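Local coordinates for protein Pyrimidine/purine nucleoside phosphorylase (Acinetobacter sp. ADP1, PDB 3HQX) that probably catalyses the phosphorolysis of diverse purine and pyrimidine nucleosides to the free base and ribose 1-phosphate, and the reverse reaction, at residues 30-33 against 37-40. Sequence-based numbering, arbitrary orientation.
Sequences TVQF and TKKT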
ATOM      1  N   THR A  30       4.914  -0.083  -7.158  1.00  4.56           N
ATOM      2  CA  THR A  30       5.899  -0.693  -8.026  1.00  5.08           C
ATOM      3  C   THR A  30       7.214  -0.770  -7.320  1.00  5.52           C
ATOM      4  O   THR A  30       7.704   0.201  -6.782  1.00  5.42           O
ATOM      5  CB  THR A  30       6.077   0.106  -9.293  1.00  5.41           C
ATOM      6  OG1 THR A  30       4.813   0.127  -9.976  1.00  6.64           O
ATOM      7  CG2 THR A  30       7.136  -0.519 -10.204  1.00  5.17           C
ATOM      8  N   VAL A  31       7.834  -1.951  -7.437  1.00  6.84           N
ATOM      9  CA  VAL A  31       9.174  -2.235  -6.886  1.00  6.73           C
ATOM     10  C   VAL A  31      10.098  -2.661  -8.057  1.00  7.52           C
ATOM     11  O   VAL A  31       9.717  -3.494  -8.861  1.00  8.00           O
ATOM     12  CB  VAL A  31       9.110  -3.373  -5.860  1.00  8.15           C
ATOM     13  CG1 VAL A  31      10.475  -3.714  -5.367  1.00  8.88           C
ATOM     14  CG2 VAL A  31       8.201  -2.991  -4.693  1.00  6.04           C
ATOM     15  N   GLN A  32      11.253  -2.029  -8.161  1.00  5.78           N
ATOM     16  CA  GLN A  32      12.201  -2.263  -9.261  1.00  7.45           C
ATOM     17  C   GLN A  32      13.522  -2.752  -8.703  1.00  6.47           C
ATOM     18  O   GLN A  32      14.070  -2.233  -7.726  1.00  6.05           O
ATOM     19  CB  GLN A  32      12.448  -0.991 -10.068  1.00  7.39           C
ATOM     20  CG  GLN A  32      11.159  -0.505 -10.670  1.00 12.04           C
ATOM     21  CD  GLN A  32      11.173   0.911 -11.235  1.00 19.84           C
ATOM     22  OE1 GLN A  32      11.758   1.856 -10.668  1.00 23.06           O
ATOM     23  NE2 GLN A  32      10.463   1.077 -12.365  1.00 23.04           N
ATOM     24  N   PHE A  33      14.024  -3.801  -9.327  1.00  6.40           N
ATOM     25  CA  PHE A  33      15.196  -4.499  -8.853  1.00  5.98           C
ATOM     26  C   PHE A  33      16.462  -4.056  -9.606  1.00  6.34           C
ATOM     27  O   PHE A  33      16.357  -3.394 -10.634  1.00  5.72           O
ATOM     28  CB  PHE A  33      14.945  -6.032  -8.958  1.00  6.59           C
ATOM     29  CG  PHE A  33      13.875  -6.509  -8.034  1.00  6.15           C
ATOM     30  CD1 PHE A  33      14.220  -7.045  -6.836  1.00  9.75           C
ATOM     31  CD2 PHE A  33      12.553  -6.296  -8.305  1.00 10.08           C
ATOM     32  CE1 PHE A  33      13.290  -7.395  -5.971  1.00  7.66           C
ATOM     33  CE2 PHE A  33      11.607  -6.658  -7.410  1.00 11.48           C
ATOM     34  CZ  PHE A  33      11.994  -7.233  -6.255  1.00  7.54           C
ATOM     35  N   THR A  37      14.308  -5.611 -13.501  1.00  7.15           N
ATOM     36  CA  THR A  37      12.967  -6.230 -13.407  1.00  7.33           C
ATOM     37  C   THR A  37      12.082  -5.547 -12.398  1.00  8.26           C
ATOM     38  O   THR A  37      12.584  -4.790 -11.559  1.00  9.26           O
ATOM     39  CB  THR A  37      13.029  -7.706 -13.143  1.00  8.25           C
ATOM     40  OG1 THR A  37      13.639  -7.933 -11.888  1.00  8.25           O
ATOM     41  CG2 THR A  37      13.862  -8.426 -14.265  1.00  7.35           C
ATOM     42  N   LYS A  38      10.781  -5.738 -12.557  1.00  8.83           N
ATOM     43  CA  LYS A  38       9.808  -5.042 -11.735  1.00  8.94           C
ATOM     44  C   LYS A  38       8.801  -6.028 -11.152  1.00  8.04           C
ATOM     45  O   LYS A  38       8.486  -7.046 -11.774  1.00  7.59           O
ATOM     46  CB  LYS A  38       9.062  -3.986 -12.540  1.00 11.64           C
ATOM     47  CG  LYS A  38       9.944  -2.898 -13.102  1.00 16.76           C
ATOM     48  CD  LYS A  38      10.083  -2.984 -14.605  1.00 24.36           C
ATOM     49  CE  LYS A  38      10.767  -1.708 -15.125  1.00 25.53           C
ATOM     50  NZ  LYS A  38       9.842  -0.526 -15.060  1.00 27.48           N
ATOM     51  N   LYS A  39       8.271  -5.686  -9.978  1.00  5.83           N
ATOM     52  CA  LYS A  39       7.199  -6.414  -9.315  1.00  6.49           C
ATOM     53  C   LYS A  39       6.240  -5.389  -8.726  1.00  6.55           C
ATOM     54  O   LYS A  39       6.581  -4.214  -8.671  1.00  7.28           O
ATOM     55  CB  LYS A  39       7.722  -7.295  -8.184  1.00  6.76           C
ATOM     56  CG  LYS A  39       8.691  -8.394  -8.676  1.00  7.64           C
ATOM     57  CD  LYS A  39       9.183  -9.269  -7.543  1.00  8.17           C
ATOM     58  CE  LYS A  39      10.361 -10.138  -7.954  1.00 11.50           C
ATOM     59  NZ  LYS A  39      10.097 -10.982  -9.217  1.00 10.09           N
ATOM     60  N   THR A  40       5.040  -5.825  -8.425  1.00  7.39           N
ATOM     61  CA  THR A  40       4.043  -4.995  -7.710  1.00  8.27           C
ATOM     62  C   THR A  40       3.908  -5.594  -6.327  1.00  7.06           C
ATOM     63  O   THR A  40       3.796  -6.824  -6.193  1.00  9.93           O
ATOM     64  CB  THR A  40       2.704  -5.117  -8.433  1.00  9.94           C
ATOM     65  OG1 THR A  40       2.903  -4.595  -9.771  1.00 15.87           O
ATOM     66  CG2 THR A  40       1.696  -4.281  -7.804  1.00 15.04           C
TER
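The methyl CG2 of Thr30 passes 4.0 Å from Lys39 O, and the residue pairs with Thr40 in a non-hydrogen-bonded antiparallel pair; as a beta-branched residue it suits an extended strand. Val31 and Lys39 form the hydrogen-bonded pair that follows: Val31 N meets Lys39 O and Lys39 N meets Val31 O, both at 2.9 Å and nearly straight. Val31 is buried, its branched side chain also touching Val12 on the neighbouring strand 12-21. On the opposite face of the sheet from Val31, Gln32 runs alongside Lys38, CG to CG at 3.6 Å, two flexible chains whose aliphatic parts pack. Phe33 N donates to Thr37 O, 2.8 Å, the bond nearest the turn, and that carbonyl oxygen also lies at the edge of the Phe33 ring. Phe33 CG lies beside the backbone N and anti to the carbonyl carbon (chi1 -66°), which carries the ring over to strand 38-44. There the Lys39 side chain runs at about a right angle to that of Phe33, its aliphatic stem packing against CE2 and CZ, with CD 3.6 Å from CE2; the ammonium is too distant for more than weak attraction. Thr37 OG1 is hydrogen-bonded to Asp35 OD1. This is the end of a beta hairpin within a cupin-type antiparallel sheet.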